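Local coordinates for Iron(III) ABC transporter, periplasmic iron-compound-binding protein (Vibrio cholerae, PDB 5GGY), which probably binds iron(III)-loaded hydroxamate siderophores, including the Desferal complex, in the periplasm and delivers them to an ABC transporter for iron uptake, at residues Gln213-Leu224 against Met241-Val252; Lys148-Gly156 against Thr272-Ser282. All blocks are in the same frame, centred on the assembly; numbering follows the deposited sequence.

Contact 1 (Gln213-Leu224 against Met241-Val252)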
# COMPACT_ATOMS: atom_id res chain seq x y z
N GLN A 213 -8.17 -28.91 -17.51
CA GLN A 213 -9.14 -29.90 -17.05
C GLN A 213 -9.04 -30.09 -15.54
O GLN A 213 -10.03 -30.42 -14.88
CB GLN A 213 -8.93 -31.24 -17.74
CG GLN A 213 -9.57 -31.35 -19.12
CD GLN A 213 -9.37 -32.72 -19.73
OE1 GLN A 213 -10.33 -33.43 -20.01
NE2 GLN A 213 -8.12 -33.10 -19.94
N HIS A 214 -7.85 -29.85 -14.99
CA HIS A 214 -7.63 -29.98 -13.55
C HIS A 214 -8.32 -28.87 -12.76
O HIS A 214 -8.26 -28.86 -11.53
CB HIS A 214 -6.13 -29.99 -13.24
CG HIS A 214 -5.49 -31.33 -13.39
ND1 HIS A 214 -4.30 -31.52 -14.06
CD2 HIS A 214 -5.87 -32.56 -12.96
CE1 HIS A 214 -3.98 -32.80 -14.03
NE2 HIS A 214 -4.92 -33.45 -13.37
N VAL A 215 -8.96 -27.95 -13.46
CA VAL A 215 -9.70 -26.88 -12.80
C VAL A 215 -11.17 -27.26 -12.68
O VAL A 215 -12.03 -26.69 -13.36
CB VAL A 215 -9.56 -25.54 -13.55
CG1 VAL A 215 -10.07 -24.40 -12.68
CG2 VAL A 215 -8.10 -25.30 -13.92
N GLU A 216 -11.45 -28.23 -11.82
CA GLU A 216 -12.82 -28.56 -11.44
C GLU A 216 -13.34 -27.43 -10.57
O GLU A 216 -14.53 -27.11 -10.57
CB GLU A 216 -12.87 -29.89 -10.69
CG GLU A 216 -12.27 -31.07 -11.45
CD GLU A 216 -13.25 -31.69 -12.42
OE1 GLU A 216 -14.45 -31.80 -12.06
OE2 GLU A 216 -12.84 -32.07 -13.53
N GLN A 217 -12.42 -26.83 -9.83
CA GLN A 217 -12.74 -25.82 -8.83
C GLN A 217 -12.94 -24.43 -9.43
O GLN A 217 -11.99 -23.73 -9.75
CB GLN A 217 -11.63 -25.78 -7.78
CG GLN A 217 -10.23 -25.82 -8.36
CD GLN A 217 -9.25 -26.56 -7.48
OE1 GLN A 217 -9.19 -26.34 -6.27
NE2 GLN A 217 -8.47 -27.46 -8.08
N GLY A 218 -14.20 -24.04 -9.58
CA GLY A 218 -14.53 -22.65 -9.85
C GLY A 218 -14.20 -22.09 -11.22
O GLY A 218 -14.54 -22.67 -12.25
N TYR A 219 -13.50 -20.96 -11.22
CA TYR A 219 -13.55 -20.04 -12.35
C TYR A 219 -12.24 -19.86 -13.11
O TYR A 219 -11.15 -19.95 -12.55
CB TYR A 219 -14.05 -18.67 -11.85
CG TYR A 219 -15.43 -18.72 -11.25
CD1 TYR A 219 -16.54 -18.26 -11.95
CD2 TYR A 219 -15.64 -19.24 -9.97
CE1 TYR A 219 -17.81 -18.31 -11.40
CE2 TYR A 219 -16.91 -19.29 -9.42
CZ TYR A 219 -17.99 -18.82 -10.14
OH TYR A 219 -19.25 -18.87 -9.59
N VAL A 220 -12.38 -19.58 -14.41
CA VAL A 220 -11.25 -19.33 -15.29
C VAL A 220 -11.41 -17.99 -16.00
O VAL A 220 -12.41 -17.75 -16.68
CB VAL A 220 -11.11 -20.45 -16.35
CG1 VAL A 220 -10.16 -20.03 -17.45
CG2 VAL A 220 -10.65 -21.74 -15.68
N LEU A 221 -10.42 -17.12 -15.84
CA LEU A 221 -10.44 -15.80 -16.47
C LEU A 221 -9.29 -15.66 -17.46
O LEU A 221 -8.14 -15.95 -17.12
CB LEU A 221 -10.37 -14.70 -15.41
CG LEU A 221 -11.53 -14.61 -14.42
CD1 LEU A 221 -11.28 -13.51 -13.40
CD2 LEU A 221 -12.84 -14.37 -15.14
N TYR A 222 -9.59 -15.20 -18.67
CA TYR A 222 -8.55 -14.96 -19.67
C TYR A 222 -8.58 -13.53 -20.18
O TYR A 222 -9.65 -12.98 -20.47
CB TYR A 222 -8.65 -15.96 -20.83
CG TYR A 222 -9.94 -15.89 -21.62
CD1 TYR A 222 -10.03 -15.11 -22.77
CD2 TYR A 222 -11.06 -16.63 -21.24
CE1 TYR A 222 -11.20 -15.05 -23.50
CE2 TYR A 222 -12.23 -16.58 -21.97
CZ TYR A 222 -12.30 -15.79 -23.10
OH TYR A 222 -13.46 -15.73 -23.83
N PHE A 223 -7.41 -12.93 -20.31
CA PHE A 223 -7.29 -11.52 -20.67
C PHE A 223 -7.41 -11.27 -22.17
O PHE A 223 -6.80 -11.97 -22.98
CB PHE A 223 -5.97 -10.94 -20.17
CG PHE A 223 -5.86 -10.86 -18.67
CD1 PHE A 223 -6.64 -9.97 -17.96
CD2 PHE A 223 -4.97 -11.67 -17.99
CE1 PHE A 223 -6.54 -9.90 -16.59
CE2 PHE A 223 -4.87 -11.60 -16.62
CZ PHE A 223 -5.65 -10.71 -15.91
N LEU A 224 -8.19 -10.26 -22.53
CA LEU A 224 -8.23 -9.77 -23.90
C LEU A 224 -7.07 -8.79 -24.10
O LEU A 224 -6.56 -8.23 -23.13
CB LEU A 224 -9.58 -9.10 -24.19
CG LEU A 224 -10.81 -10.02 -24.12
CD1 LEU A 224 -12.09 -9.24 -24.37
CD2 LEU A 224 -10.68 -11.17 -25.11
N MET A 241 -14.61 -28.49 -21.09
CA MET A 241 -13.99 -28.06 -19.84
C MET A 241 -15.01 -27.97 -18.72
O MET A 241 -16.13 -27.52 -18.93
CB MET A 241 -13.29 -26.72 -20.03
CG MET A 241 -12.02 -26.79 -20.86
SD MET A 241 -10.73 -27.73 -20.04
CE MET A 241 -9.46 -27.72 -21.30
N PRO A 242 -14.61 -28.39 -17.51
CA PRO A 242 -15.48 -28.35 -16.32
C PRO A 242 -15.99 -26.95 -16.02
O PRO A 242 -17.17 -26.78 -15.72
CB PRO A 242 -14.57 -28.86 -15.20
CG PRO A 242 -13.53 -29.66 -15.89
CD PRO A 242 -13.30 -28.99 -17.20
N PHE A 243 -15.11 -25.96 -16.11
CA PHE A 243 -15.47 -24.57 -15.83
C PHE A 243 -16.29 -23.97 -16.96
O PHE A 243 -17.04 -23.02 -16.75
CB PHE A 243 -14.21 -23.73 -15.59
CG PHE A 243 -13.13 -23.94 -16.61
CD1 PHE A 243 -13.11 -23.20 -17.78
CD2 PHE A 243 -12.13 -24.88 -16.39
CE1 PHE A 243 -12.11 -23.39 -18.72
CE2 PHE A 243 -11.13 -25.07 -17.33
CZ PHE A 243 -11.12 -24.33 -18.49
N VAL A 244 -16.13 -24.52 -18.16
CA VAL A 244 -16.87 -24.03 -19.32
C VAL A 244 -18.31 -24.53 -19.28
O VAL A 244 -19.25 -23.75 -19.46
CB VAL A 244 -16.20 -24.48 -20.64
CG1 VAL A 244 -17.17 -24.34 -21.81
CG2 VAL A 244 -14.94 -23.67 -20.88
N GLN A 245 -18.47 -25.82 -19.04
CA GLN A 245 -19.80 -26.42 -18.94
C GLN A 245 -20.56 -25.90 -17.73
O GLN A 245 -21.79 -25.86 -17.73
CB GLN A 245 -19.69 -27.94 -18.89
CG GLN A 245 -19.29 -28.58 -20.21
CD GLN A 245 -19.07 -30.07 -20.08
OE1 GLN A 245 -18.41 -30.54 -19.15
NE2 GLN A 245 -19.63 -30.84 -21.01
N ALA A 246 -19.82 -25.52 -16.69
CA ALA A 246 -20.43 -24.98 -15.48
C ALA A 246 -20.66 -23.48 -15.62
O ALA A 246 -21.28 -22.85 -14.76
CB ALA A 246 -19.56 -25.27 -14.27
N GLY A 247 -20.16 -22.90 -16.71
CA GLY A 247 -20.33 -21.49 -16.98
C GLY A 247 -19.42 -20.61 -16.14
O GLY A 247 -19.57 -19.38 -16.12
N ARG A 248 -18.47 -21.23 -15.45
CA ARG A 248 -17.53 -20.49 -14.62
C ARG A 248 -16.30 -20.07 -15.41
O ARG A 248 -15.18 -20.43 -15.09
CB ARG A 248 -17.12 -21.34 -13.41
CG ARG A 248 -18.28 -21.97 -12.67
CD ARG A 248 -17.85 -22.50 -11.31
NE ARG A 248 -18.61 -23.68 -10.93
CZ ARG A 248 -18.18 -24.93 -11.11
NH1 ARG A 248 -17.01 -25.16 -11.68
NH2 ARG A 248 -18.94 -25.95 -10.74
N VAL A 249 -16.53 -19.30 -16.47
CA VAL A 249 -15.44 -18.80 -17.30
C VAL A 249 -15.87 -17.50 -17.98
O VAL A 249 -17.02 -17.35 -18.38
CB VAL A 249 -15.02 -19.85 -18.37
CG1 VAL A 249 -16.20 -20.22 -19.26
CG2 VAL A 249 -13.85 -19.34 -19.19
N ASN A 250 -14.94 -16.56 -18.09
CA ASN A 250 -15.24 -15.27 -18.70
C ASN A 250 -13.99 -14.56 -19.21
O ASN A 250 -12.88 -14.82 -18.75
CB ASN A 250 -15.97 -14.37 -17.70
CG ASN A 250 -16.66 -13.20 -18.36
OD1 ASN A 250 -16.77 -13.14 -19.59
ND2 ASN A 250 -17.13 -12.26 -17.56
N SER A 251 -14.18 -13.69 -20.19
CA SER A 251 -13.08 -12.90 -20.73
C SER A 251 -12.90 -11.62 -19.91
O SER A 251 -13.86 -11.07 -19.38
CB SER A 251 -13.34 -12.55 -22.20
OG SER A 251 -14.47 -11.71 -22.34
N VAL A 252 -11.65 -11.16 -19.81
CA VAL A 252 -11.36 -9.94 -19.09
C VAL A 252 -10.88 -8.85 -20.05
O VAL A 252 -9.98 -9.09 -20.86
CB VAL A 252 -10.30 -10.16 -18.00
CG1 VAL A 252 -10.09 -8.89 -17.18
CG2 VAL A 252 -10.70 -11.31 -17.09

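Contact 2 (Lys148-Gly156 against Thr272-Ser282)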
# COMPACT_ATOMS: atom_id res chain seq x y z
N LYS A 148 -13.43 -6.22 -3.21
CA LYS A 148 -13.47 -7.45 -2.42
C LYS A 148 -14.84 -7.62 -1.77
O LYS A 148 -15.38 -8.73 -1.73
CB LYS A 148 -12.37 -7.43 -1.35
CG LYS A 148 -12.43 -8.62 -0.41
CD LYS A 148 -11.19 -8.72 0.47
CE LYS A 148 -11.29 -9.93 1.38
NZ LYS A 148 -10.04 -10.18 2.16
N ALA A 149 -15.38 -6.52 -1.26
CA ALA A 149 -16.70 -6.53 -0.63
C ALA A 149 -17.79 -6.84 -1.65
O ALA A 149 -18.76 -7.53 -1.35
CB ALA A 149 -16.97 -5.20 0.04
N SER A 150 -17.62 -6.31 -2.86
CA SER A 150 -18.56 -6.54 -3.95
C SER A 150 -18.61 -8.02 -4.33
O SER A 150 -19.66 -8.53 -4.73
CB SER A 150 -18.19 -5.69 -5.16
OG SER A 150 -18.18 -4.31 -4.84
N LEU A 151 -17.48 -8.70 -4.19
CA LEU A 151 -17.39 -10.12 -4.51
C LEU A 151 -18.04 -10.97 -3.42
O LEU A 151 -18.83 -11.87 -3.72
CB LEU A 151 -15.93 -10.53 -4.71
CG LEU A 151 -15.24 -9.97 -5.95
CD1 LEU A 151 -13.76 -10.32 -5.94
CD2 LEU A 151 -15.90 -10.48 -7.21
N GLN A 152 -17.71 -10.69 -2.16
CA GLN A 152 -18.25 -11.46 -1.05
C GLN A 152 -19.69 -11.07 -0.73
O GLN A 152 -20.26 -11.52 0.26
CB GLN A 152 -17.36 -11.30 0.20
CG GLN A 152 -17.20 -9.88 0.68
CD GLN A 152 -16.04 -9.71 1.64
OE1 GLN A 152 -15.35 -10.68 1.96
NE2 GLN A 152 -15.82 -8.49 2.10
N HIS A 153 -20.26 -10.21 -1.57
CA HIS A 153 -21.69 -9.91 -1.50
C HIS A 153 -22.42 -10.71 -2.57
O HIS A 153 -23.56 -11.13 -2.37
CB HIS A 153 -21.94 -8.41 -1.69
CG HIS A 153 -22.36 -7.70 -0.45
ND1 HIS A 153 -21.47 -7.32 0.54
CD2 HIS A 153 -23.58 -7.29 -0.03
CE1 HIS A 153 -22.13 -6.71 1.51
NE2 HIS A 153 -23.41 -6.68 1.19
N ALA A 154 -21.75 -10.93 -3.69
CA ALA A 154 -22.31 -11.68 -4.80
C ALA A 154 -21.95 -13.16 -4.72
O ALA A 154 -22.66 -14.01 -5.25
CB ALA A 154 -21.82 -11.10 -6.12
N PHE A 155 -20.84 -13.47 -4.05
CA PHE A 155 -20.40 -14.85 -3.89
C PHE A 155 -20.58 -15.31 -2.45
O PHE A 155 -20.63 -16.51 -2.17
CB PHE A 155 -18.93 -15.01 -4.29
CG PHE A 155 -18.69 -15.04 -5.77
CD1 PHE A 155 -18.88 -16.21 -6.49
CD2 PHE A 155 -18.27 -13.90 -6.45
CE1 PHE A 155 -18.66 -16.24 -7.85
CE2 PHE A 155 -18.05 -13.93 -7.82
CZ PHE A 155 -18.25 -15.10 -8.52
N GLY A 156 -20.69 -14.35 -1.53
CA GLY A 156 -20.69 -14.66 -0.12
C GLY A 156 -19.31 -15.15 0.30
O GLY A 156 -18.36 -15.07 -0.47
N THR A 272 -12.71 -8.21 -11.24
CA THR A 272 -13.94 -8.16 -10.46
C THR A 272 -15.16 -8.09 -11.37
O THR A 272 -16.12 -8.84 -11.20
CB THR A 272 -13.96 -6.95 -9.51
OG1 THR A 272 -12.93 -7.10 -8.52
CG2 THR A 272 -15.30 -6.83 -8.81
N GLU A 273 -15.10 -7.19 -12.34
CA GLU A 273 -16.17 -7.01 -13.32
C GLU A 273 -16.50 -8.31 -14.06
O GLU A 273 -17.67 -8.67 -14.20
CB GLU A 273 -15.79 -5.92 -14.32
CG GLU A 273 -16.61 -5.90 -15.58
CD GLU A 273 -16.08 -4.89 -16.58
OE1 GLU A 273 -15.40 -3.93 -16.15
OE2 GLU A 273 -16.34 -5.05 -17.79
N SER A 274 -15.48 -9.00 -14.53
CA SER A 274 -15.68 -10.27 -15.25
C SER A 274 -16.13 -11.38 -14.31
O SER A 274 -16.78 -12.33 -14.74
CB SER A 274 -14.40 -10.69 -15.97
OG SER A 274 -14.32 -10.10 -17.26
N LEU A 275 -15.79 -11.24 -13.03
CA LEU A 275 -16.10 -12.27 -12.05
C LEU A 275 -17.47 -12.04 -11.41
O LEU A 275 -18.12 -12.98 -10.95
CB LEU A 275 -15.02 -12.33 -10.98
CG LEU A 275 -14.89 -13.67 -10.24
CD1 LEU A 275 -14.63 -14.79 -11.23
CD2 LEU A 275 -13.78 -13.59 -9.21
N LEU A 276 -17.91 -10.78 -11.39
CA LEU A 276 -19.25 -10.46 -10.92
C LEU A 276 -20.28 -10.94 -11.94
O LEU A 276 -21.36 -11.40 -11.57
CB LEU A 276 -19.40 -8.96 -10.68
CG LEU A 276 -18.78 -8.43 -9.38
CD1 LEU A 276 -19.01 -6.94 -9.23
CD2 LEU A 276 -19.33 -9.19 -8.18
N ALA A 277 -19.94 -10.84 -13.22
CA ALA A 277 -20.70 -11.54 -14.24
C ALA A 277 -20.37 -13.02 -14.09
O ALA A 277 -19.40 -13.36 -13.43
CB ALA A 277 -20.36 -11.03 -15.63
N VAL A 278 -21.19 -13.88 -14.68
CA VAL A 278 -21.10 -15.35 -14.56
C VAL A 278 -21.08 -15.83 -13.10
O VAL A 278 -20.84 -17.01 -12.82
CB VAL A 278 -19.85 -15.92 -15.34
CG1 VAL A 278 -19.62 -15.16 -16.64
CG2 VAL A 278 -18.57 -15.97 -14.50
N ALA A 279 -21.38 -14.93 -12.17
CA ALA A 279 -21.54 -15.29 -10.76
C ALA A 279 -22.92 -15.91 -10.53
O ALA A 279 -23.87 -15.59 -11.23
CB ALA A 279 -21.35 -14.07 -9.88
N PRO A 280 -23.02 -16.81 -9.54
CA PRO A 280 -24.30 -17.49 -9.28
C PRO A 280 -25.39 -16.56 -8.77
O PRO A 280 -25.11 -15.45 -8.32
CB PRO A 280 -23.93 -18.52 -8.21
CG PRO A 280 -22.75 -17.94 -7.52
CD PRO A 280 -21.97 -17.26 -8.60
N GLN A 281 -26.64 -17.02 -8.84
CA GLN A 281 -27.78 -16.25 -8.37
C GLN A 281 -27.90 -16.31 -6.85
O GLN A 281 -28.32 -17.31 -6.29
CB GLN A 281 -29.07 -16.76 -9.02
CG GLN A 281 -28.90 -17.32 -10.43
CD GLN A 281 -28.69 -16.25 -11.49
OE1 GLN A 281 -27.79 -15.42 -11.39
NE2 GLN A 281 -29.53 -16.28 -12.52
N SER A 282 -27.51 -15.22 -6.19
CA SER A 282 -27.52 -15.17 -4.73
C SER A 282 -28.87 -14.73 -4.19
O SER A 282 -29.79 -14.44 -4.95
CB SER A 282 -26.42 -14.23 -4.22
OG SER A 282 -26.53 -12.94 -4.79

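Contact 1 (Gln213-Leu224 against Met241-Val252)
Val220 to Phe223 pair in parallel with Val249 to Val252, forming two neighbouring strands of the mixed sheet, with strand 249-252 at its margin. The backbone ladder starts at Val220 N, which gives its hydrogen to Arg248 O (3.0 Å). It continues through Asn250 N to Val220 O and Val252 N to Tyr222 O, and finishes with a nearly straight bond from Leu224 N to Val252 O (2.7 Å, 170° at the hydrogen); the rung from Tyr222 N to Asn250 O is weak.

Phe243, on the short helix 242-245, covers one end of the pair. The methyl CG2 of Val220 stands over the centre of its ring, 3.4 Å from the nearest ring atom, CG, while Met241 CB lies against the opposite face. With CG of Phe243 between its own backbone N and carbonyl carbon (chi1 47°), the ring lies under that methyl, and Val215 O meets its edge in plane.

Arg248 lays its CB over one face of the Tyr219 ring, toward the rim, 3.5 Å from CD1. Its guanidinium makes a weak bond from NH1 to Glu216 O and is backed by Ala246 CB. Farther along, Ser251 CA sits over the middle of the Tyr222 ring, whose hydroxyl bonds Glu229. The chain leaves one strand, passes through short helices and returns alongside it, a beta-alpha-beta crossover of the kind that builds the lobes of periplasmic binding proteins.

Contact 2 (Lys148-Gly156 against Thr272-Ser282)
Phe155, just past the end of helix 130-154, reaches over to Leu275, Ala279 and Pro280, where the last helix gives way to the C-terminal tail. From CB the side chain sets out with CG anti to the carbonyl carbon (chi1 -77°), and the ring comes to lie with Leu151 O in plane at its edge, the same oxygen that accepts the Phe155 N-H. At the CD1-CE1 bond, CD1 comes up to the pyrrolidine of Pro280, and CE1 is closer still, 3.5 Å from Pro280 CD; the two side chains cross at about a right angle. Across the ring, CE2 packs on Leu275 CG at 4.0 Å. The tip, CZ, touches the methyl CB of Ala279 at 3.5 Å. It also points its edge at Leu275 O, 3.2 Å away, an approach that would suit the slightly positive rim of the ring. Tyr219 of the sheet adds an edge-to-face ring contact.

Over the last turn of helix 130-154 the packing is mostly aliphatic. Leu276 CD2 fits among Leu151 CD2, Ala154 CB and Ser150 O, the last at 3.5 Å, and Leu151 CD2 also brushes Thr272 CG2. The axes of segments 148-154 and 272-276 are 10.4 Å apart and only 8° from parallel, wide enough for branched side chains to fill the interval. The long helix 130-154 packed beside the C-terminal helix is consistent with the two-lobed, helix-linked architecture of siderophore-binding proteins of the FhuD type.

In the fold
The centres of contacts 1 and 2 lie about 15 Å apart, on the same side of the chain's centre. Along the chain, 148-156 comes first, then both strands of contact 1, and 272-282 last, so the end of the chain returns to pack beside helix 130-154. Strand 249-252 leads on to helix 262-276, and a probable hydrogen bond from Asn250 ND2 to Ser274 O ties the two together. Tyr219 of contact 1 also packs against Pro280 of contact 2. The sheet, the C-terminal helix and the end of the long helix that probably links the lobes thus come together in the C-terminal lobe.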